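Local coordinates for takeout-like protein 1 (Epiphyas postvittana, PDB 3E8T), which probably carries hydrophobic ligands in this moth, and here holds a ubiquinone-8 molecule in its long internal pocket, at residues G101-I105 with L106-G110; F150-K153 with D154-F158. All coordinates share one frame; numbering follows the deposited sequence.

Contact 1. Residues G101-I105 with L106-G110; sequences GRILI and LPITG
I103, in one of its two conformers, lays its CG2 methyl over the opposite strand of a tight hairpin. The methyl is nearest L106 O, at 3.4 Å, and 4.2 Å from both L106 CB and I108 CB. The side chains of I103 and L106 run obliquely to each other. In this conformer CG1 swings away from the backbone N (chi1 180°), which leaves CG2 between N and the carbonyl carbon, turned to the neighbours. I108 uses its own CG2 on G101, 3.8 Å from G101 O. The motif is a two-residue beta hairpin with a type II' turn from I103 to L106, L104 and I105 at its corners. I103 and L106 form the hydrogen-bonded pair that closes it. I103 N reaches L106 O at 2.8 Å, nearly in line with the carbonyl, and L106 N returns to I103 O at 3.0 Å. I108 N adds a bond to G101 O. R102 and P107 are the next, non-hydrogen-bonded pair, and their side chains diverge. R102 runs out extended alongside the turn, where NH1 donates to L104 O at 2.9 Å. L104 O lies near the guanidinium plane. M174 of helix 168-180 touches I103 and L106; I108 touches the ubiquinone-8.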
ATOM      1  N   GLY A 101     -12.299 -22.398  -3.909  1.00 10.01           N
ATOM      2  CA  GLY A 101     -12.475 -22.739  -2.507  1.00 10.70           C
ATOM      3  C   GLY A 101     -13.759 -22.098  -1.995  1.00 10.96           C
ATOM      4  O   GLY A 101     -14.855 -22.247  -2.557  1.00 10.76           O
ATOM      5  N   ARG A 102     -13.629 -21.313  -0.939  1.00 12.16           N
ATOM      6  CA  ARG A 102     -14.783 -20.665  -0.353  1.00 13.67           C
ATOM      7  C   ARG A 102     -14.404 -19.297   0.160  1.00 12.71           C
ATOM      8  O   ARG A 102     -13.241 -19.013   0.459  1.00 13.49           O
ATOM      9  CB  ARG A 102     -15.381 -21.402   0.792  1.00 16.90           C
ATOM     10  CG  ARG A 102     -14.478 -21.635   1.857  1.00 17.31           C
ATOM     11  CD  ARG A 102     -15.130 -22.400   3.101  1.00 19.98           C
ATOM     12  NE  ARG A 102     -14.080 -22.706   4.071  1.00 21.82           N
ATOM     13  CZ  ARG A 102     -13.606 -21.878   4.987  1.00 21.20           C
ATOM     14  NH1 ARG A 102     -14.168 -20.708   5.236  1.00 23.89           N
ATOM     15  NH2 ARG A 102     -12.584 -22.272   5.757  1.00 23.29           N
ATOM     16  N   ILE A 103     -15.405 -18.452   0.212  1.00 12.55           N
ATOM     17  CA  ILE A 103     -15.280 -17.179   0.856  0.50 12.02           C
ATOM     18  C   ILE A 103     -16.229 -17.203   2.042  1.00 12.55           C
ATOM     19  O   ILE A 103     -17.438 -17.139   1.880  1.00 12.99           O
ATOM     20  CB  ILE A 103     -15.572 -16.103  -0.188  0.50 16.03           C
ATOM     21  CG1 ILE A 103     -15.466 -14.712   0.398  0.50 16.96           C
ATOM     22  CG2 ILE A 103     -16.879 -16.377  -0.875  0.50 17.03           C
ATOM     23  CD1 ILE A 103     -14.172 -14.468   0.915  0.50 17.43           C
ATOM     24  N   LEU A 104     -15.642 -17.308   3.231  1.00 12.99           N
ATOM     25  CA  LEU A 104     -16.406 -17.420   4.466  1.00 14.61           C
ATOM     26  C   LEU A 104     -17.306 -18.654   4.373  1.00 16.00           C
ATOM     27  O   LEU A 104     -16.787 -19.793   4.330  1.00 24.23           O
ATOM     28  CB  LEU A 104     -17.123 -16.117   4.780  1.00 14.97           C
ATOM     29  CG  LEU A 104     -16.301 -14.814   4.694  1.00 18.39           C
ATOM     30  CD1 LEU A 104     -17.172 -13.553   4.947  1.00 17.45           C
ATOM     31  CD2 LEU A 104     -15.016 -14.792   5.550  1.00 22.00           C
ATOM     32  N   ILE A 105     -18.608 -18.528   4.195  1.00 14.08           N
ATOM     33  CA  ILE A 105     -19.523 -19.659   4.161  1.00 14.35           C
ATOM     34  C   ILE A 105     -20.019 -19.990   2.764  1.00 15.59           C
ATOM     35  O   ILE A 105     -20.832 -20.896   2.636  1.00 18.03           O
ATOM     36  CB  ILE A 105     -20.738 -19.372   5.082  1.00 16.02           C
ATOM     37  CG1 ILE A 105     -21.560 -18.181   4.619  1.00 15.65           C
ATOM     38  CG2 ILE A 105     -20.299 -19.215   6.562  1.00 20.28           C
ATOM     39  CD1 ILE A 105     -22.886 -18.027   5.339  1.00 17.79           C
ATOM     40  N   LEU A 106     -19.552 -19.297   1.719  1.00 14.13           N
ATOM     41  CA  LEU A 106     -20.041 -19.585   0.354  1.00 13.58           C
ATOM     42  C   LEU A 106     -18.938 -20.149  -0.532  1.00 13.10           C
ATOM     43  O   LEU A 106     -17.842 -19.642  -0.564  1.00 15.31           O
ATOM     44  CB  LEU A 106     -20.530 -18.318  -0.317  1.00 17.06           C
ATOM     45  CG  LEU A 106     -21.815 -17.652   0.116  1.00 20.21           C
ATOM     46  CD1 LEU A 106     -22.124 -16.508  -0.902  1.00 20.00           C
ATOM     47  CD2 LEU A 106     -22.969 -18.667   0.205  1.00 25.26           C
ATOM     48  N   PRO A 107     -19.239 -21.166  -1.309  1.00 11.80           N
ATOM     49  CA  PRO A 107     -18.278 -21.614  -2.302  1.00 11.18           C
ATOM     50  C   PRO A 107     -18.017 -20.523  -3.347  1.00 10.88           C
ATOM     51  O   PRO A 107     -18.951 -19.757  -3.670  1.00 11.32           O
ATOM     52  CB  PRO A 107     -18.947 -22.839  -2.920  1.00 12.86           C
ATOM     53  CG  PRO A 107     -20.093 -23.146  -2.053  1.00 19.90           C
ATOM     54  CD  PRO A 107     -20.470 -21.948  -1.283  1.00 14.16           C
ATOM     55  N   ILE A 108     -16.820 -20.539  -3.921  1.00 10.24           N
ATOM     56  CA  ILE A 108     -16.501 -19.576  -4.983  1.00 10.27           C
ATOM     57  C   ILE A 108     -15.688 -20.242  -6.046  1.00 10.18           C
ATOM     58  O   ILE A 108     -14.814 -21.041  -5.771  1.00 10.69           O
ATOM     59  CB  ILE A 108     -15.791 -18.300  -4.417  1.00 10.91           C
ATOM     60  CG1 ILE A 108     -15.727 -17.191  -5.459  1.00 11.67           C
ATOM     61  CG2 ILE A 108     -14.400 -18.658  -3.828  1.00 12.11           C
ATOM     62  CD1 ILE A 108     -15.389 -15.844  -4.883  1.00 13.48           C
ATOM     63  N   THR A 109     -15.963 -19.829  -7.290  1.00 10.17           N
ATOM     64  CA  THR A 109     -15.010 -20.028  -8.377  0.50  9.95           C
ATOM     65  C   THR A 109     -15.107 -18.791  -9.267  1.00  9.96           C
ATOM     66  O   THR A 109     -16.166 -18.206  -9.433  1.00 10.80           O
ATOM     67  CB  THR A 109     -15.247 -21.264  -9.252  0.50 12.46           C
ATOM     68  OG1 THR A 109     -16.544 -21.176  -9.871  0.50 11.46           O
ATOM     69  CG2 THR A 109     -15.019 -22.582  -8.495  0.50 12.78           C
ATOM     70  N   GLY A 110     -13.968 -18.402  -9.830  1.00  9.54           N
ATOM     71  CA  GLY A 110     -13.982 -17.323 -10.805  1.00 10.32           C
ATOM     72  C   GLY A 110     -12.642 -17.181 -11.467  1.00 10.26           C
ATOM     73  O   GLY A 110     -11.629 -17.589 -10.930  1.00 10.50           O
TER

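Contact 2. Residues F150-K153 with D154-F158; sequences FDVK and DNAQF. With UQ8 (Ubiquinone-8), chain B.
V152 meets N155 and A156 across the corner between two strands. Its CG1 methyl is 3.4 Å from N155 O and 4.5 Å from A156 CB. That branch is trans to the backbone N (chi1 -177°), on the side of its own carbonyl carbon, and CB already points toward 154-158. Two phenylalanines at the outer ends of the segments touch the ubiquinone-8 chain in different ways. F150 offers a ring face: methyl C30 sits 3.5 Å above the ring plane, offset toward the rim, and 3.5 Å from F150 CG. F158 offers an edge, with CE1 3.9 Å from C36 of the tail. With a leucine in place of F150 the flat ring face under C30 is gone, and that methyl would probably be left less closely packed and freer to move.

The chain turns sharply at D154, and the short strand axes on its two sides stand at 84°. D154 and N155 both face K119 of strand 113-133, a classic beta bulge. Strands 139-153 and 155-160 both pair with strand 113-133, K153 with N120 and Q157 with K117. A water spans the bend, donating to K153 O and D154 O. D154 OD1 is held by N120.

Further out, K153 folds its end back along its own strand through a bend at chi4 (-76°). NZ forms a salt bridge with D151 OD2 at 2.8 Å, approaching from above the carboxylate plane. D151 OD1 also pairs with K183, which bonds V152 O as well. On the other strand, in one conformer of N155, Q157 NE2 donates to N155 OD1 at 2.8 Å, from well above the carbonyl plane of the N155 amide. W182 touches both V152 and N155, and M194 packs on F150.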
ATOM      1  N   PHE A 150      -3.505  -1.807   8.630  1.00 15.39           N
ATOM      2  CA  PHE A 150      -4.526  -1.109   7.896  1.00 15.33           C
ATOM      3  C   PHE A 150      -5.897  -1.249   8.575  1.00 13.99           C
ATOM      4  O   PHE A 150      -6.153  -2.196   9.352  1.00 15.72           O
ATOM      5  CB  PHE A 150      -4.587  -1.594   6.427  1.00 16.32           C
ATOM      6  CG  PHE A 150      -5.154  -2.960   6.263  1.00 16.06           C
ATOM      7  CD1 PHE A 150      -6.502  -3.159   6.105  1.00 16.27           C
ATOM      8  CD2 PHE A 150      -4.336  -4.067   6.400  1.00 18.77           C
ATOM      9  CE1 PHE A 150      -7.030  -4.433   6.016  1.00 17.60           C
ATOM     10  CE2 PHE A 150      -4.874  -5.361   6.313  1.00 18.47           C
ATOM     11  CZ  PHE A 150      -6.217  -5.514   6.153  1.00 18.79           C
ATOM     12  N   ASP A 151      -6.765  -0.325   8.228  1.00 14.13           N
ATOM     13  CA  ASP A 151      -8.154  -0.367   8.681  1.00 14.57           C
ATOM     14  C   ASP A 151      -9.002   0.306   7.609  1.00 13.26           C
ATOM     15  O   ASP A 151      -8.866   1.523   7.385  1.00 13.75           O
ATOM     16  CB  ASP A 151      -8.227   0.426   9.989  1.00 17.14           C
ATOM     17  CG  ASP A 151      -9.596   0.539  10.574  1.00 20.22           C
ATOM     18  OD1 ASP A 151     -10.553   0.012  10.035  1.00 23.09           O
ATOM     19  OD2 ASP A 151      -9.717   1.224  11.647  1.00 26.37           O
ATOM     20  N   VAL A 152      -9.834  -0.463   6.909  1.00 12.61           N
ATOM     21  CA  VAL A 152     -10.776   0.125   5.949  1.00 12.37           C
ATOM     22  C   VAL A 152     -11.943   0.665   6.733  1.00 13.26           C
ATOM     23  O   VAL A 152     -12.691  -0.094   7.355  1.00 14.50           O
ATOM     24  CB  VAL A 152     -11.238  -0.900   4.902  1.00 12.43           C
ATOM     25  CG1 VAL A 152     -12.151  -0.201   3.919  1.00 14.62           C
ATOM     26  CG2 VAL A 152     -10.043  -1.577   4.205  1.00 14.36           C
ATOM     27  N   LYS A 153     -12.035   2.000   6.825  1.00 13.31           N
ATOM     28  CA  LYS A 153     -13.013   2.573   7.762  1.00 14.52           C
ATOM     29  C   LYS A 153     -14.393   2.783   7.199  1.00 16.31           C
ATOM     30  O   LYS A 153     -15.362   2.687   7.955  1.00 18.73           O
ATOM     31  CB  LYS A 153     -12.497   3.902   8.313  1.00 15.96           C
ATOM     32  CG  LYS A 153     -11.349   3.759   9.230  1.00 18.12           C
ATOM     33  CD  LYS A 153     -11.118   5.000  10.110  1.00 20.82           C
ATOM     34  CE  LYS A 153     -10.030   4.730  11.059  1.00 22.70           C
ATOM     35  NZ  LYS A 153     -10.456   3.860  12.176  1.00 29.36           N
ATOM     36  N   ASP A 154     -14.531   3.130   5.921  1.00 15.09           N
ATOM     37  CA  ASP A 154     -15.833   3.486   5.383  1.00 15.76           C
ATOM     38  C   ASP A 154     -16.501   2.345   4.692  1.00 14.62           C
ATOM     39  O   ASP A 154     -17.618   2.026   5.070  1.00 17.16           O
ATOM     40  CB  ASP A 154     -15.793   4.721   4.502  1.00 16.33           C
ATOM     41  CG  ASP A 154     -15.573   5.991   5.273  1.00 20.81           C
ATOM     42  OD1 ASP A 154     -15.284   5.933   6.478  1.00 21.86           O
ATOM     43  OD2 ASP A 154     -15.708   7.036   4.615  1.00 23.96           O
ATOM     44  N   ASN A 155     -15.884   1.786   3.648  1.00 14.31           N
ATOM     45  CA  ASN A 155     -16.437   0.604   3.009  0.50 13.99           C
ATOM     46  C   ASN A 155     -15.501   0.121   1.911  1.00 13.31           C
ATOM     47  O   ASN A 155     -14.488   0.724   1.619  1.00 14.20           O
ATOM     48  CB  ASN A 155     -17.937   0.811   2.580  0.50 15.94           C
ATOM     49  CG  ASN A 155     -18.170   2.116   1.817  0.50 17.94           C
ATOM     50  OD1 ASN A 155     -17.560   2.339   0.788  0.50 17.54           O
ATOM     51  ND2 ASN A 155     -19.028   2.986   2.345  0.50 20.88           N
ATOM     52  N   ALA A 156     -15.847  -1.044   1.408  1.00 12.68           N
ATOM     53  CA  ALA A 156     -15.169  -1.613   0.280  1.00 12.36           C
ATOM     54  C   ALA A 156     -16.203  -2.249  -0.623  1.00 12.82           C
ATOM     55  O   ALA A 156     -17.182  -2.834  -0.123  1.00 12.92           O
ATOM     56  CB  ALA A 156     -14.163  -2.623   0.711  1.00 13.36           C
ATOM     57  N   GLN A 157     -15.982  -2.132  -1.933  1.00 11.54           N
ATOM     58  CA  GLN A 157     -16.865  -2.740  -2.914  1.00 12.53           C
ATOM     59  C   GLN A 157     -16.098  -3.607  -3.845  1.00 11.11           C
ATOM     60  O   GLN A 157     -14.959  -3.315  -4.233  1.00 13.63           O
ATOM     61  CB  GLN A 157     -17.619  -1.721  -3.748  1.00 17.77           C
ATOM     62  CG  GLN A 157     -18.674  -0.982  -3.027  1.00 22.36           C
ATOM     63  CD  GLN A 157     -18.128   0.220  -2.450  1.00 22.47           C
ATOM     64  OE1 GLN A 157     -17.419   0.963  -3.139  1.00 24.38           O
ATOM     65  NE2 GLN A 157     -18.434   0.483  -1.146  1.00 25.85           N
ATOM     66  N   PHE A 158     -16.733  -4.693  -4.171  1.00 11.62           N
ATOM     67  CA  PHE A 158     -16.093  -5.759  -4.914  1.00 12.34           C
ATOM     68  C   PHE A 158     -16.747  -5.920  -6.253  1.00 13.01           C
ATOM     69  O   PHE A 158     -17.929  -6.233  -6.333  1.00 16.48           O
ATOM     70  CB  PHE A 158     -16.177  -7.090  -4.114  1.00 13.13           C
ATOM     71  CG  PHE A 158     -15.497  -7.033  -2.781  1.00 12.84           C
ATOM     72  CD1 PHE A 158     -14.267  -7.633  -2.591  1.00 15.06           C
ATOM     73  CD2 PHE A 158     -16.134  -6.446  -1.682  1.00 12.97           C
ATOM     74  CE1 PHE A 158     -13.640  -7.542  -1.399  1.00 17.18           C
ATOM     75  CE2 PHE A 158     -15.511  -6.384  -0.492  1.00 14.18           C
ATOM     76  CZ  PHE A 158     -14.267  -6.900  -0.354  1.00 15.36           C
TER
HETATM   77  C45 UQ8 B 221     -11.899 -12.772  -4.841  1.00 41.01           C
HETATM   78  C44 UQ8 B 221     -12.368 -12.763  -3.384  1.00 39.34           C
HETATM   79  C46 UQ8 B 221     -13.719 -13.425  -3.304  1.00 40.20           C
HETATM   80  C43 UQ8 B 221     -12.427 -11.370  -2.784  1.00 39.20           C
HETATM   81  C42 UQ8 B 221     -11.163 -10.563  -3.116  1.00 36.40           C
HETATM   82  C41 UQ8 B 221      -9.982 -11.134  -2.343  1.00 33.97           C
HETATM   83  C39 UQ8 B 221      -9.153 -10.013  -1.753  1.00 33.04           C
HETATM   84  C40 UQ8 B 221      -7.663  -9.876  -2.059  1.00 37.10           C
HETATM   85  C38 UQ8 B 221      -9.729  -9.143  -0.867  1.00 29.04           C
HETATM   86  C37 UQ8 B 221      -9.073  -8.077  -0.269  1.00 27.70           C
HETATM   87  C36 UQ8 B 221     -10.173  -7.226   0.366  1.00 27.10           C
HETATM   88  C34 UQ8 B 221      -9.663  -5.909   0.921  1.00 26.04           C
HETATM   89  C35 UQ8 B 221     -10.645  -5.017   1.325  1.00 27.64           C
HETATM   90  C33 UQ8 B 221      -8.303  -5.609   0.935  1.00 24.02           C
HETATM   91  C32 UQ8 B 221      -7.670  -4.476   1.436  1.00 27.74           C
HETATM   92  C31 UQ8 B 221      -6.331  -4.299   0.673  1.00 25.98           C
HETATM   93  C29 UQ8 B 221      -5.456  -3.187   1.235  1.00 27.81           C
HETATM   94  C30 UQ8 B 221      -5.266  -3.040   2.778  1.00 29.58           C
HETATM   95  C28 UQ8 B 221      -4.829  -2.298   0.369  1.00 30.30           C
HETATM   96  C27 UQ8 B 221      -4.012  -1.243   0.756  1.00 29.80           C
HETATM   97  C26 UQ8 B 221      -2.935  -0.943  -0.298  1.00 29.70           C
HETATM   98  C24 UQ8 B 221      -2.205   0.365   0.028  1.00 29.29           C
HETATM   99  C25 UQ8 B 221      -2.932   1.716  -0.086  1.00 31.99           C
HETATM  100  C23 UQ8 B 221      -0.889   0.323   0.433  1.00 28.86           C
HETATM  101  C22 UQ8 B 221      -0.070   1.407   0.760  1.00 31.24           C
HETATM  102  C21 UQ8 B 221       1.271   0.931   1.318  1.00 33.40           C
HETATM  103  C19 UQ8 B 221       2.100   2.003   2.027  1.00 34.02           C
HETATM  104  C20 UQ8 B 221       3.339   1.428   2.710  1.00 34.05           C
HETATM  105  C18 UQ8 B 221       2.421   3.212   1.137  1.00 35.70           C
HETATM  106  C17 UQ8 B 221       3.335   4.213   1.858  1.00 38.34           C
HETATM  107  C16 UQ8 B 221       3.299   5.617   1.231  1.00 42.71           C
HETATM  108  C14 UQ8 B 221       4.488   6.418   1.750  1.00 45.11           C
HETATM  109  C15 UQ8 B 221       4.903   6.269   3.225  1.00 46.33           C
HETATM  110  C13 UQ8 B 221       5.222   7.253   0.910  1.00 46.25           C
HETATM  111  C12 UQ8 B 221       6.326   7.982   1.345  1.00 46.77           C
HETATM  112  C11 UQ8 B 221       6.564   9.279   0.544  1.00 49.12           C
HETATM  113  C9  UQ8 B 221       7.338  10.319   1.375  1.00 50.96           C
HETATM  114  C10 UQ8 B 221       8.056   9.692   2.582  1.00 51.64           C
HETATM  115  C8  UQ8 B 221       8.322  11.045   0.461  1.00 51.26           C
HETATM  116  C7  UQ8 B 221       9.783  10.690   0.755  1.00 62.77           C
HETATM  117  C6  UQ8 B 221      10.388  11.504   1.924  1.00 52.06           C
HETATM  118  C1  UQ8 B 221      11.165  10.847   2.886  1.00 54.07           C
HETATM  119  C1M UQ8 B 221      11.359   9.473   2.754  1.00 59.53           C
HETATM  120  C2  UQ8 B 221      11.735  11.532   3.967  1.00 54.90           C
HETATM  121  O2  UQ8 B 221      12.424  10.953   4.811  1.00 50.23           O
HETATM  122  C3  UQ8 B 221      11.543  12.899   4.097  1.00 53.03           C
HETATM  123  O3  UQ8 B 221      12.100  13.564   5.149  1.00 53.28           O
HETATM  124  C3M UQ8 B 221      13.441  13.936   4.837  1.00 57.12           C
HETATM  125  C4  UQ8 B 221      10.771  13.579   3.163  1.00 51.72           C
HETATM  126  O4  UQ8 B 221      10.592  14.926   3.309  1.00 54.07           O
HETATM  127  C4M UQ8 B 221      10.088  15.231   4.618  1.00 55.49           C
HETATM  128  C5  UQ8 B 221      10.197  12.887   2.087  1.00 57.52           C
HETATM  129  O5  UQ8 B 221       9.526  13.520   1.267  1.00 56.03           O
HETATM  130  O   HOH W   1     -18.145   2.163   7.814  1.00 35.04           O

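Both contacts are local and belong to the same curled antiparallel sheet, with centres 20 Å apart and nearest atoms about 7 Å apart. The centre of contact 1 is about 26 Å from the chain centre, that of contact 2 about 13 Å. Both are partly buried. Contact 1 is a hairpin joined by backbone hydrogen bonds. In contact 2 the two segments are neighbours round a corner, and each bonds to strand 113-133. Polar side chains differ too: an arginine on a turn carbonyl in one, a salt bridge in the other. Both reach the ubiquinone-8, through I108 in contact 1 and two aromatic rings in contact 2. Helices 168-180 and 182-211 touch both.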